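Local coordinates for protein maquette-3 (Escherichia coli, PDB 6Z0C) that serves, as an artificial de novo four-helix bundle, probably as a model scaffold for designing buried charged networks within a hydrophobic core, at residues Ala49-Lys54 with Gly148-Asp153; Gln37-Leu42 with Glu63-Gln68; Gln8-Leu13 with Gln184-Thr189; Glu16-Leu21 with Leu85-Gln90. One frame throughout, in Å; residues are numbered along the deposited sequence.

Interaction 1 of 4, residues Ala49-Lys54 with Gly148-Asp153; sequences ARNPEK and GGSGGD
Ser150 meets three side chains of residues 49-54, each through a different part of itself. The guanidinium of Arg50 lies with one face over Ser150 CB, which is offset toward the rim of the group, 3.2 Å from Arg50 NH2. A bend in the arginine chain at chi3 (-77°) lays the flat group against the serine. The hydroxyl is turned to Asn51 instead: Ser150 OG comes within 2.6 Å of Asn51 OD1, and water 1 joins the two loops by hydrogen bonds, lying 3.0 Å from Ser150 OG and accepting from Asn51 N at 3.1 Å. Lys54 reaches the backbone of the same residue. Extended beyond CG, it donates from NZ to Ser150 O over 3.2 Å, tilted 29° from the carbonyl plane, and its stronger bond goes to Ile146 O. Gly148 O is 2.8 Å from Lys54 NZ, although at a poor angle for bonding. This gathering of carbonyl oxygens probably steadies the charge of a largely buried lysine. The contact lies at one end of the bundle, where the turn from helix 4-48 into helix 52-99 rests against the glycine-rich linker leading from helix 105-144 into helix 152-194.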
loop_
_atom_site.group_PDB
_atom_site.type_symbol
_atom_site.label_atom_id
_atom_site.label_comp_id
_atom_site.label_asym_id
_atom_site.label_seq_id
_atom_site.Cartn_x
_atom_site.Cartn_y
_atom_site.Cartn_z
ATOM N N ALA A 49 14.655 28.593 -12.334
ATOM C CA ALA A 49 13.769 29.596 -11.693
ATOM C C ALA A 49 14.518 30.919 -11.483
ATOM O O ALA A 49 15.551 30.909 -10.786
ATOM C CB ALA A 49 13.239 29.054 -10.388
ATOM N N ARG A 50 13.997 32.011 -12.060
ATOM C CA ARG A 50 14.558 33.389 -11.967
ATOM C C ARG A 50 13.937 34.119 -10.765
ATOM O O ARG A 50 14.643 34.931 -10.135
ATOM C CB ARG A 50 14.292 34.162 -13.264
ATOM C CG ARG A 50 14.667 33.407 -14.533
ATOM C CD ARG A 50 14.918 34.312 -15.730
ATOM N NE ARG A 50 13.701 34.825 -16.356
ATOM C CZ ARG A 50 12.966 34.181 -17.266
ATOM N NH1 ARG A 50 13.296 32.965 -17.670
ATOM N NH2 ARG A 50 11.886 34.760 -17.765
ATOM N N ASN A 51 12.663 33.847 -10.468
ATOM C CA ASN A 51 11.913 34.465 -9.341
ATOM C C ASN A 51 12.312 33.754 -8.048
ATOM O O ASN A 51 12.082 32.555 -7.910
ATOM C CB ASN A 51 10.400 34.408 -9.572
ATOM C CG ASN A 51 9.979 34.929 -10.931
ATOM O OD1 ASN A 51 9.185 34.295 -11.621
ATOM N ND2 ASN A 51 10.507 36.076 -11.326
ATOM N N PRO A 52 12.933 34.452 -7.067
ATOM C CA PRO A 52 13.392 33.801 -5.839
ATOM C C PRO A 52 12.285 33.068 -5.063
ATOM O O PRO A 52 12.578 32.030 -4.503
ATOM C CB PRO A 52 13.956 34.958 -4.999
ATOM C CG PRO A 52 14.317 36.010 -6.018
ATOM C CD PRO A 52 13.250 35.887 -7.086
ATOM N N GLU A 53 11.056 33.599 -5.044
ATOM C CA GLU A 53 9.920 32.972 -4.309
ATOM C C GLU A 53 9.606 31.610 -4.946
ATOM O O GLU A 53 9.298 30.670 -4.193
ATOM C CB GLU A 53 8.696 33.894 -4.239
ATOM C CG GLU A 53 7.803 33.898 -5.475
ATOM C CD GLU A 53 8.268 34.782 -6.621
ATOM O OE1 GLU A 53 9.359 35.378 -6.511
ATOM O OE2 GLU A 53 7.527 34.888 -7.621
ATOM N N LYS A 54 9.700 31.504 -6.276
ATOM C CA LYS A 54 9.453 30.246 -7.028
ATOM C C LYS A 54 10.602 29.266 -6.757
ATOM O O LYS A 54 10.316 28.079 -6.512
ATOM C CB LYS A 54 9.278 30.528 -8.524
ATOM C CG LYS A 54 8.066 31.377 -8.880
ATOM C CD LYS A 54 7.657 31.287 -10.338
ATOM C CE LYS A 54 6.539 32.246 -10.695
ATOM N NZ LYS A 54 6.007 31.984 -12.053
ATOM N N GLY A 148 2.475 30.134 -14.471
ATOM C CA GLY A 148 2.579 31.276 -15.402
ATOM C C GLY A 148 3.882 32.034 -15.221
ATOM O O GLY A 148 4.769 31.522 -14.503
ATOM N N GLY A 149 3.993 33.211 -15.846
ATOM C CA GLY A 149 5.208 34.053 -15.850
ATOM C C GLY A 149 6.433 33.264 -16.279
ATOM O O GLY A 149 6.294 32.382 -17.155
ATOM N N SER A 150 7.592 33.556 -15.681
ATOM C CA SER A 150 8.867 32.828 -15.915
ATOM C C SER A 150 8.785 31.447 -15.255
ATOM O O SER A 150 8.392 31.377 -14.067
ATOM C CB SER A 150 10.059 33.611 -15.426
ATOM O OG SER A 150 10.069 33.708 -14.011
ATOM N N GLY A 151 9.122 30.398 -16.012
ATOM C CA GLY A 151 9.025 28.990 -15.584
ATOM C C GLY A 151 7.680 28.372 -15.935
ATOM O O GLY A 151 7.524 27.158 -15.715
ATOM N N GLY A 152 6.750 29.167 -16.480
ATOM C CA GLY A 152 5.350 28.775 -16.745
ATOM C C GLY A 152 5.232 27.373 -17.321
ATOM O O GLY A 152 4.459 26.570 -16.761
ATOM N N ASP A 153 5.985 27.078 -18.385
ATOM C CA ASP A 153 5.882 25.815 -19.166
ATOM C C ASP A 153 6.273 24.617 -18.291
ATOM O O ASP A 153 5.462 23.673 -18.202
ATOM C CB ASP A 153 6.730 25.873 -20.440
ATOM C CG ASP A 153 6.089 26.666 -21.568
ATOM O OD1 ASP A 153 4.955 27.157 -21.376
ATOM O OD2 ASP A 153 6.728 26.783 -22.632
HETATM O O HOH W 1 10.934 31.722 -11.991
#

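Interaction 2 of 4, residues Gln37-Leu42 with Glu63-Gln68; sequences QIIKQL and ELEEKQ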
loop_
_atom_site.group_PDB
_atom_site.type_symbol
_atom_site.label_atom_id
_atom_site.label_comp_id
_atom_site.label_asym_id
_atom_site.label_seq_id
_atom_site.Cartn_x
_atom_site.Cartn_y
_atom_site.Cartn_z
ATOM N N GLN A 37 11.136 10.584 -11.713
ATOM C CA GLN A 37 11.045 11.446 -12.923
ATOM C C GLN A 37 10.691 12.870 -12.474
ATOM O O GLN A 37 11.320 13.818 -12.964
ATOM C CB GLN A 37 10.032 10.883 -13.923
ATOM C CG GLN A 37 10.508 9.608 -14.607
ATOM C CD GLN A 37 9.477 8.978 -15.516
ATOM O OE1 GLN A 37 8.273 9.199 -15.383
ATOM N NE2 GLN A 37 9.951 8.166 -16.450
ATOM N N ILE A 38 9.755 13.006 -11.532
ATOM C CA ILE A 38 9.276 14.328 -11.032
ATOM C C ILE A 38 10.385 15.010 -10.219
ATOM O O ILE A 38 10.512 16.230 -10.355
ATOM C CB ILE A 38 7.945 14.180 -10.271
ATOM C CG1 ILE A 38 6.796 14.031 -11.271
ATOM C CG2 ILE A 38 7.721 15.340 -9.309
ATOM C CD1 ILE A 38 5.494 13.571 -10.666
ATOM N N ILE A 39 11.175 14.263 -9.435
ATOM C CA ILE A 39 12.355 14.821 -8.704
ATOM C C ILE A 39 13.272 15.528 -9.714
ATOM O O ILE A 39 13.726 16.652 -9.423
ATOM C CB ILE A 39 13.110 13.736 -7.907
ATOM C CG1 ILE A 39 12.312 13.295 -6.677
ATOM C CG2 ILE A 39 14.498 14.224 -7.524
ATOM C CD1 ILE A 39 13.028 12.335 -5.762
ATOM N N LYS A 40 13.542 14.893 -10.856
ATOM C CA LYS A 40 14.448 15.450 -11.898
ATOM C C LYS A 40 13.820 16.718 -12.490
ATOM O O LYS A 40 14.568 17.684 -12.710
ATOM C CB LYS A 40 14.760 14.390 -12.956
ATOM C CG LYS A 40 15.536 13.189 -12.429
ATOM C CD LYS A 40 15.771 12.113 -13.464
ATOM C CE LYS A 40 16.642 12.579 -14.607
ATOM N NZ LYS A 40 17.098 11.443 -15.444
ATOM N N GLN A 41 12.499 16.715 -12.707
ATOM C CA GLN A 41 11.725 17.883 -13.220
ATOM C C GLN A 41 11.778 19.033 -12.207
ATOM O O GLN A 41 11.949 20.194 -12.632
ATOM C CB GLN A 41 10.266 17.506 -13.487
ATOM C CG GLN A 41 10.050 16.709 -14.763
ATOM C CD GLN A 41 8.585 16.424 -14.978
ATOM O OE1 GLN A 41 8.135 15.286 -14.886
ATOM N NE2 GLN A 41 7.817 17.470 -15.238
ATOM N N LEU A 42 11.603 18.729 -10.918
ATOM C CA LEU A 42 11.679 19.728 -9.817
ATOM C C LEU A 42 13.077 20.349 -9.790
ATOM O O LEU A 42 13.171 21.580 -9.683
ATOM C CB LEU A 42 11.376 19.055 -8.475
ATOM C CG LEU A 42 9.916 19.062 -8.039
ATOM C CD1 LEU A 42 9.728 18.174 -6.814
ATOM C CD2 LEU A 42 9.440 20.479 -7.751
ATOM N N GLU A 63 13.527 18.667 -1.209
ATOM C CA GLU A 63 13.967 17.986 0.045
ATOM C C GLU A 63 12.907 16.970 0.498
ATOM O O GLU A 63 13.285 15.836 0.848
ATOM C CB GLU A 63 14.201 18.988 1.177
ATOM C CG GLU A 63 15.202 20.076 0.841
ATOM C CD GLU A 63 15.727 20.838 2.047
ATOM O OE1 GLU A 63 16.773 21.501 1.911
ATOM O OE2 GLU A 63 15.089 20.767 3.120
ATOM N N LEU A 64 11.634 17.371 0.517
ATOM C CA LEU A 64 10.496 16.510 0.950
ATOM C C LEU A 64 10.386 15.317 -0.008
ATOM O O LEU A 64 10.121 14.204 0.462
ATOM C CB LEU A 64 9.209 17.347 0.984
ATOM C CG LEU A 64 7.886 16.577 1.036
ATOM C CD1 LEU A 64 7.852 15.580 2.187
ATOM C CD2 LEU A 64 6.706 17.539 1.150
ATOM N N GLU A 65 10.615 15.546 -1.300
ATOM C CA GLU A 65 10.472 14.521 -2.368
ATOM C C GLU A 65 11.387 13.319 -2.079
ATOM O O GLU A 65 10.930 12.167 -2.249
ATOM C CB GLU A 65 10.783 15.148 -3.727
ATOM C CG GLU A 65 9.973 14.552 -4.859
ATOM C CD GLU A 65 8.510 14.948 -4.891
ATOM O OE1 GLU A 65 8.218 16.153 -4.760
ATOM O OE2 GLU A 65 7.669 14.048 -5.068
ATOM N N GLU A 66 12.631 13.564 -1.662
ATOM C CA GLU A 66 13.627 12.487 -1.404
ATOM C C GLU A 66 13.117 11.603 -0.257
ATOM O O GLU A 66 13.275 10.368 -0.347
ATOM C CB GLU A 66 15.008 13.082 -1.119
ATOM C CG GLU A 66 15.679 13.677 -2.349
ATOM C CD GLU A 66 16.192 12.682 -3.382
ATOM O OE1 GLU A 66 16.580 13.127 -4.485
ATOM O OE2 GLU A 66 16.214 11.469 -3.087
ATOM N N LYS A 67 12.495 12.209 0.760
ATOM C CA LYS A 67 11.910 11.493 1.927
ATOM C C LYS A 67 10.748 10.607 1.461
ATOM O O LYS A 67 10.646 9.467 1.951
ATOM C CB LYS A 67 11.446 12.494 2.990
ATOM C CG LYS A 67 12.565 13.299 3.636
ATOM C CD LYS A 67 12.075 14.430 4.514
ATOM C CE LYS A 67 13.128 15.499 4.720
ATOM N NZ LYS A 67 12.751 16.437 5.802
ATOM N N GLN A 68 9.901 11.117 0.563
ATOM C CA GLN A 68 8.706 10.401 0.039
ATOM C C GLN A 68 9.146 9.183 -0.779
ATOM O O GLN A 68 8.473 8.141 -0.690
ATOM C CB GLN A 68 7.844 11.330 -0.815
ATOM C CG GLN A 68 7.180 12.438 -0.014
ATOM C CD GLN A 68 6.381 13.374 -0.886
ATOM O OE1 GLN A 68 6.599 13.474 -2.092
ATOM N NE2 GLN A 68 5.436 14.065 -0.273
#
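Ile39 and Glu65 mark the nearest backbone approach of two antiparallel helical segments, their CA atoms 6.6 Å apart, with the axes of 37-42 and 63-68 separated by 10.3 Å and their directions 169° apart. These belong to consecutive helices of the four-helix bundle, 4-48 and 52-99. The side chains of Ile39 and Glu65 run alongside each other, head to tail, and with Ile39 CG1 3.8 Å from Glu65 CB the methylene part of the glutamate becomes one wall of an apolar contact. Glu65 is buried, and its chain is bent at chi2 (73°), which carries the carboxylate past Ile39 to Leu42. Lys35 of helix 4-48 and Lys162 of helix 152-194 form salt bridges with Glu65 OE2, while Gln61, one turn earlier on its own helix, donates to OE1, consistent with the buried charged networks the protein was designed around. Ile38, alongside, packs on Leu158 and Val165 of helix 152-194. On the exposed side Glu66, also bent at chi2, lies roughly perpendicular to Ile39 and holds OE1 3.8 Å from Ile39 CG2. Leu42 likewise lies across the Glu65 side chain, its CD1 methyl 3.3 Å from Glu65 OE1.

Interaction 3 of 4, residues Gln8-Leu13 with Gln184-Thr189; sequences QEFQQL and QKLQQT
Phe10 and Leu13 of helix 4-48 face Thr189 and Leu186 of helix 152-194 across nearly antiparallel axes, 9.9 Å apart at closest approach with a crossing angle of -160°. Thr189 enters with its two branches doing different work. Its CG2 methyl lies at the edge of the Phe10 ring, close to the ring plane, and 3.8 Å from Phe10 CB. Its hydroxyl has two acceptors within reach of its one proton: Thr189 OG1 is 3.0 Å from Glu9 OE1 and 3.1 Å from Lys185 O of its own helix. Glu9, fully extended, presents the same OE1 to Lys192 in a salt bridge. A glutamine in its place would probably leave Lys192 without its charge partner. Next to this polar corner, Leu13 packs its CD1 methyl 3.3 Å from Thr189 OG1 and its CB 3.5 Å from Leu186 CD2, the same methyl that meets Phe10 CE1 obliquely at 3.8 Å. Further in, Phe10 touches Phe111 of helix 105-144, and Leu186 reaches Leu89 of helix 52-99, so the first and last helices of the four-helix bundle, packed side by side here, close onto the other two.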
loop_
_atom_site.group_PDB
_atom_site.type_symbol
_atom_site.label_atom_id
_atom_site.label_comp_id
_atom_site.label_asym_id
_atom_site.label_seq_id
_atom_site.Cartn_x
_atom_site.Cartn_y
_atom_site.Cartn_z
ATOM N N GLN A 8 -11.766 -24.624 -0.442
ATOM C CA GLN A 8 -11.726 -23.849 -1.713
ATOM C C GLN A 8 -11.984 -22.363 -1.432
ATOM O O GLN A 8 -11.312 -21.518 -2.054
ATOM C CB GLN A 8 -12.746 -24.407 -2.709
ATOM C CG GLN A 8 -12.810 -23.652 -4.034
ATOM C CD GLN A 8 -11.489 -23.606 -4.762
ATOM O OE1 GLN A 8 -10.527 -24.276 -4.395
ATOM N NE2 GLN A 8 -11.431 -22.805 -5.815
ATOM N N GLU A 9 -12.934 -22.061 -0.544
ATOM C CA GLU A 9 -13.257 -20.674 -0.117
ATOM C C GLU A 9 -11.986 -20.028 0.445
ATOM O O GLU A 9 -11.653 -18.912 0.013
ATOM C CB GLU A 9 -14.391 -20.696 0.907
ATOM C CG GLU A 9 -14.812 -19.327 1.403
ATOM C CD GLU A 9 -16.030 -19.385 2.308
ATOM O OE1 GLU A 9 -15.930 -18.945 3.468
ATOM O OE2 GLU A 9 -17.069 -19.893 1.853
ATOM N N PHE A 10 -11.289 -20.726 1.348
ATOM C CA PHE A 10 -10.035 -20.256 1.989
ATOM C C PHE A 10 -8.944 -20.045 0.930
ATOM O O PHE A 10 -8.319 -18.959 0.895
ATOM C CB PHE A 10 -9.570 -21.252 3.051
ATOM C CG PHE A 10 -8.316 -20.822 3.759
ATOM C CD1 PHE A 10 -8.363 -19.857 4.752
ATOM C CD2 PHE A 10 -7.087 -21.355 3.406
ATOM C CE1 PHE A 10 -7.204 -19.445 5.391
ATOM C CE2 PHE A 10 -5.932 -20.946 4.050
ATOM C CZ PHE A 10 -5.992 -19.997 5.045
ATOM N N GLN A 11 -8.717 -21.059 0.095
ATOM C CA GLN A 11 -7.632 -21.066 -0.924
ATOM C C GLN A 11 -7.863 -19.927 -1.925
ATOM O O GLN A 11 -6.874 -19.268 -2.279
ATOM C CB GLN A 11 -7.554 -22.436 -1.601
ATOM C CG GLN A 11 -7.011 -23.521 -0.682
ATOM C CD GLN A 11 -5.552 -23.308 -0.363
ATOM O OE1 GLN A 11 -5.194 -22.757 0.675
ATOM N NE2 GLN A 11 -4.695 -23.720 -1.281
ATOM N N GLN A 12 -9.116 -19.693 -2.332
ATOM C CA GLN A 12 -9.503 -18.600 -3.266
ATOM C C GLN A 12 -9.126 -17.242 -2.655
ATOM O O GLN A 12 -8.578 -16.398 -3.392
ATOM C CB GLN A 12 -10.995 -18.671 -3.602
ATOM C CG GLN A 12 -11.318 -19.638 -4.733
ATOM C CD GLN A 12 -11.057 -19.056 -6.101
ATOM O OE1 GLN A 12 -10.263 -19.582 -6.878
ATOM N NE2 GLN A 12 -11.734 -17.962 -6.413
ATOM N N LEU A 13 -9.387 -17.048 -1.358
ATOM C CA LEU A 13 -9.078 -15.785 -0.633
ATOM C C LEU A 13 -7.560 -15.604 -0.548
ATOM O O LEU A 13 -7.104 -14.478 -0.756
ATOM C CB LEU A 13 -9.701 -15.804 0.766
ATOM C CG LEU A 13 -11.223 -15.708 0.823
ATOM C CD1 LEU A 13 -11.705 -15.880 2.252
ATOM C CD2 LEU A 13 -11.723 -14.393 0.240
ATOM N N GLN A 184 -10.492 -9.541 6.732
ATOM C CA GLN A 184 -11.771 -9.812 7.441
ATOM C C GLN A 184 -12.409 -11.093 6.888
ATOM O O GLN A 184 -12.865 -11.913 7.705
ATOM C CB GLN A 184 -12.712 -8.611 7.333
ATOM C CG GLN A 184 -12.221 -7.392 8.097
ATOM C CD GLN A 184 -11.894 -7.700 9.539
ATOM O OE1 GLN A 184 -12.592 -8.459 10.208
ATOM N NE2 GLN A 184 -10.813 -7.117 10.027
ATOM N N LYS A 185 -12.440 -11.266 5.562
ATOM C CA LYS A 185 -12.993 -12.487 4.914
ATOM C C LYS A 185 -12.191 -13.716 5.358
ATOM O O LYS A 185 -12.816 -14.750 5.649
ATOM C CB LYS A 185 -12.979 -12.366 3.390
ATOM C CG LYS A 185 -13.920 -11.314 2.826
ATOM C CD LYS A 185 -14.026 -11.365 1.316
ATOM C CE LYS A 185 -15.023 -10.374 0.756
ATOM N NZ LYS A 185 -16.395 -10.637 1.249
ATOM N N LEU A 186 -10.860 -13.616 5.408
ATOM C CA LEU A 186 -9.992 -14.742 5.845
ATOM C C LEU A 186 -10.298 -15.080 7.312
ATOM O O LEU A 186 -10.379 -16.276 7.621
ATOM C CB LEU A 186 -8.521 -14.380 5.617
ATOM C CG LEU A 186 -8.048 -14.545 4.173
ATOM C CD1 LEU A 186 -6.722 -13.840 3.940
ATOM C CD2 LEU A 186 -7.936 -16.015 3.804
ATOM N N GLN A 187 -10.506 -14.072 8.166
ATOM C CA GLN A 187 -10.872 -14.257 9.600
ATOM C C GLN A 187 -12.243 -14.947 9.695
ATOM O O GLN A 187 -12.405 -15.804 10.580
ATOM C CB GLN A 187 -10.878 -12.918 10.343
ATOM C CG GLN A 187 -9.490 -12.351 10.612
ATOM C CD GLN A 187 -8.949 -12.712 11.975
ATOM O OE1 GLN A 187 -9.162 -13.810 12.491
ATOM N NE2 GLN A 187 -8.225 -11.781 12.573
ATOM N N GLN A 188 -13.195 -14.581 8.829
ATOM C CA GLN A 188 -14.550 -15.201 8.771
ATOM C C GLN A 188 -14.426 -16.665 8.327
ATOM O O GLN A 188 -15.075 -17.531 8.945
ATOM C CB GLN A 188 -15.471 -14.424 7.830
ATOM C CG GLN A 188 -15.965 -13.110 8.416
ATOM C CD GLN A 188 -16.808 -12.329 7.441
ATOM O OE1 GLN A 188 -16.588 -12.366 6.233
ATOM N NE2 GLN A 188 -17.788 -11.609 7.963
ATOM N N THR A 189 -13.631 -16.937 7.288
ATOM C CA THR A 189 -13.405 -18.308 6.757
ATOM C C THR A 189 -12.625 -19.110 7.802
ATOM O O THR A 189 -12.966 -20.289 8.010
ATOM C CB THR A 189 -12.714 -18.283 5.389
ATOM O OG1 THR A 189 -13.542 -17.526 4.505
ATOM C CG2 THR A 189 -12.501 -19.665 4.817
#

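Interaction 4 of 4, residues Glu16-Leu21 with Leu85-Gln90; sequences EFQQLL and LLQELQ
Leu86 of helix 52-99 drives its branched end between Phe17, Gln18 and Leu21 of helix 4-48; the two segments run antiparallel, 174° between their directions, with axes 11.0 Å apart. The anti chi1 (-176°) carries both methyls up to these side chains, while CB and CG stay farther back as the stem. CD1 approaches the Phe17 ring obliquely, 3.8 Å from Phe17 CD1. CD2 reaches deeper, to 3.5 Å from Gln18 CG, 3.7 Å from Phe17 CB and 4.0 Å from Leu21 CD1; the Gln18 backbone N is close to it as well. An alanine at this position is likely to open a gap between Phe17, Gln18 and Leu21 where the two methyls now sit. On the more exposed side Gln18, extended beyond CG, passes the leucine at a slant until its NE2 lies 3.3 Å from Gln87 OE1, the two amide planes turned 34° apart. Phe17 also packs on Val183 and Leu186 of helix 152-194, which brings a third helix to the same core layer. Because Leu86 touches Ile14 too, it fits a diamond of Ile14, Phe17, Gln18 and Leu21, the knobs-into-holes packing of coiled coils and helical bundles.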
loop_
_atom_site.group_PDB
_atom_site.type_symbol
_atom_site.label_atom_id
_atom_site.label_comp_id
_atom_site.label_asym_id
_atom_site.label_seq_id
_atom_site.Cartn_x
_atom_site.Cartn_y
_atom_site.Cartn_z
ATOM N N GLU A 16 -6.423 -14.615 -4.121
ATOM C CA GLU A 16 -6.906 -13.233 -4.378
ATOM C C GLU A 16 -5.986 -12.232 -3.666
ATOM O O GLU A 16 -5.573 -11.246 -4.304
ATOM C CB GLU A 16 -8.362 -13.092 -3.929
ATOM C CG GLU A 16 -9.030 -11.832 -4.438
ATOM C CD GLU A 16 -10.487 -11.666 -4.032
ATOM O OE1 GLU A 16 -10.977 -10.528 -4.100
ATOM O OE2 GLU A 16 -11.125 -12.671 -3.651
ATOM N N PHE A 17 -5.659 -12.490 -2.399
ATOM C CA PHE A 17 -4.783 -11.634 -1.559
ATOM C C PHE A 17 -3.351 -11.652 -2.117
ATOM O O PHE A 17 -2.732 -10.576 -2.179
ATOM C CB PHE A 17 -4.835 -12.089 -0.097
ATOM C CG PHE A 17 -4.502 -11.038 0.934
ATOM C CD1 PHE A 17 -4.867 -11.226 2.256
ATOM C CD2 PHE A 17 -3.835 -9.867 0.602
ATOM C CE1 PHE A 17 -4.563 -10.278 3.220
ATOM C CE2 PHE A 17 -3.530 -8.922 1.566
ATOM C CZ PHE A 17 -3.895 -9.129 2.873
ATOM N N GLN A 18 -2.834 -12.825 -2.498
ATOM C CA GLN A 18 -1.480 -12.958 -3.106
ATOM C C GLN A 18 -1.427 -12.080 -4.360
ATOM O O GLN A 18 -0.474 -11.293 -4.485
ATOM C CB GLN A 18 -1.145 -14.418 -3.427
ATOM C CG GLN A 18 -0.740 -15.236 -2.207
ATOM C CD GLN A 18 -0.593 -16.710 -2.501
ATOM O OE1 GLN A 18 -1.163 -17.238 -3.454
ATOM N NE2 GLN A 18 0.172 -17.396 -1.666
ATOM N N GLN A 19 -2.435 -12.192 -5.231
ATOM C CA GLN A 19 -2.534 -11.400 -6.488
ATOM C C GLN A 19 -2.629 -9.909 -6.145
ATOM O O GLN A 19 -1.992 -9.105 -6.842
ATOM C CB GLN A 19 -3.720 -11.860 -7.337
ATOM C CG GLN A 19 -3.494 -13.215 -7.996
ATOM C CD GLN A 19 -4.533 -13.545 -9.038
ATOM O OE1 GLN A 19 -5.129 -12.662 -9.654
ATOM N NE2 GLN A 19 -4.752 -14.833 -9.253
ATOM N N LEU A 20 -3.377 -9.548 -5.098
ATOM C CA LEU A 20 -3.556 -8.131 -4.689
ATOM C C LEU A 20 -2.210 -7.556 -4.233
ATOM O O LEU A 20 -1.888 -6.428 -4.636
ATOM C CB LEU A 20 -4.611 -8.039 -3.583
ATOM C CG LEU A 20 -4.898 -6.635 -3.060
ATOM C CD1 LEU A 20 -5.274 -5.692 -4.194
ATOM C CD2 LEU A 20 -6.001 -6.675 -2.010
ATOM N N LEU A 21 -1.435 -8.304 -3.448
ATOM C CA LEU A 21 -0.117 -7.826 -2.951
ATOM C C LEU A 21 0.844 -7.656 -4.136
ATOM O O LEU A 21 1.642 -6.698 -4.109
ATOM C CB LEU A 21 0.428 -8.795 -1.899
ATOM C CG LEU A 21 -0.243 -8.710 -0.527
ATOM C CD1 LEU A 21 0.198 -9.863 0.361
ATOM C CD2 LEU A 21 0.044 -7.377 0.150
ATOM N N LEU A 85 3.839 -13.402 5.631
ATOM C CA LEU A 85 2.817 -13.703 6.674
ATOM C C LEU A 85 1.616 -14.414 6.039
ATOM O O LEU A 85 1.065 -15.323 6.683
ATOM C CB LEU A 85 2.384 -12.407 7.363
ATOM C CG LEU A 85 3.443 -11.736 8.236
ATOM C CD1 LEU A 85 2.983 -10.350 8.658
ATOM C CD2 LEU A 85 3.772 -12.582 9.459
ATOM N N LEU A 86 1.236 -14.031 4.817
ATOM C CA LEU A 86 0.091 -14.640 4.091
ATOM C C LEU A 86 0.365 -16.128 3.813
ATOM O O LEU A 86 -0.571 -16.933 3.939
ATOM C CB LEU A 86 -0.158 -13.858 2.800
ATOM C CG LEU A 86 -1.370 -14.298 1.983
ATOM C CD1 LEU A 86 -2.655 -14.206 2.796
ATOM C CD2 LEU A 86 -1.481 -13.470 0.715
ATOM N N GLN A 87 1.591 -16.499 3.442
ATOM C CA GLN A 87 1.938 -17.926 3.192
ATOM C C GLN A 87 1.856 -18.708 4.514
ATOM O O GLN A 87 1.383 -19.863 4.485
ATOM C CB GLN A 87 3.311 -18.066 2.531
ATOM C CG GLN A 87 3.601 -19.481 2.041
ATOM C CD GLN A 87 2.480 -20.070 1.215
ATOM O OE1 GLN A 87 1.959 -19.435 0.299
ATOM N NE2 GLN A 87 2.096 -21.298 1.535
ATOM N N GLU A 88 2.281 -18.107 5.631
ATOM C CA GLU A 88 2.216 -18.736 6.982
ATOM C C GLU A 88 0.746 -18.912 7.386
ATOM O O GLU A 88 0.409 -19.949 8.003
ATOM C CB GLU A 88 2.975 -17.900 8.013
ATOM C CG GLU A 88 4.464 -17.817 7.739
ATOM C CD GLU A 88 5.285 -17.128 8.817
ATOM O OE1 GLU A 88 6.429 -16.723 8.519
ATOM O OE2 GLU A 88 4.788 -17.008 9.949
ATOM N N LEU A 89 -0.099 -17.936 7.058
ATOM C CA LEU A 89 -1.562 -18.007 7.307
ATOM C C LEU A 89 -2.156 -19.144 6.469
ATOM O O LEU A 89 -2.977 -19.893 7.011
ATOM C CB LEU A 89 -2.215 -16.663 6.974
ATOM C CG LEU A 89 -3.706 -16.571 7.297
ATOM C CD1 LEU A 89 -3.938 -16.604 8.796
ATOM C CD2 LEU A 89 -4.314 -15.318 6.692
ATOM N N GLN A 90 -1.742 -19.276 5.203
ATOM C CA GLN A 90 -2.192 -20.379 4.312
ATOM C C GLN A 90 -1.857 -21.716 4.986
ATOM O O GLN A 90 -2.744 -22.589 5.050
ATOM C CB GLN A 90 -1.558 -20.254 2.924
ATOM C CG GLN A 90 -2.160 -21.197 1.894
ATOM C CD GLN A 90 -1.693 -22.621 2.062
ATOM O OE1 GLN A 90 -0.552 -22.882 2.440
ATOM N NE2 GLN A 90 -2.585 -23.561 1.791
#

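How the interactions relate
Interactions 2, 3 and 4 are buried helix-to-helix contacts, whereas interaction 1 is a surface contact at the turns between helices, made by a lysine on loop carbonyls, a serine and a bridging water. Interactions 2 and 4 join the same two helices, 4-48 and 52-99, with centres about 32 Å apart on opposite sides of the chain's centre; one is centred on a buried carboxylate, the other on a leucine. Interaction 3 pairs helix 4-48 with helix 152-194 and mixes apolar packing with a threonine-glutamate pair. It adjoins interaction 4, where Leu186 packs on Phe17 and Gln11 OE1 probably bonds Gln90 NE2. Interaction 1 is nearest to interaction 2, about 18 Å between centres.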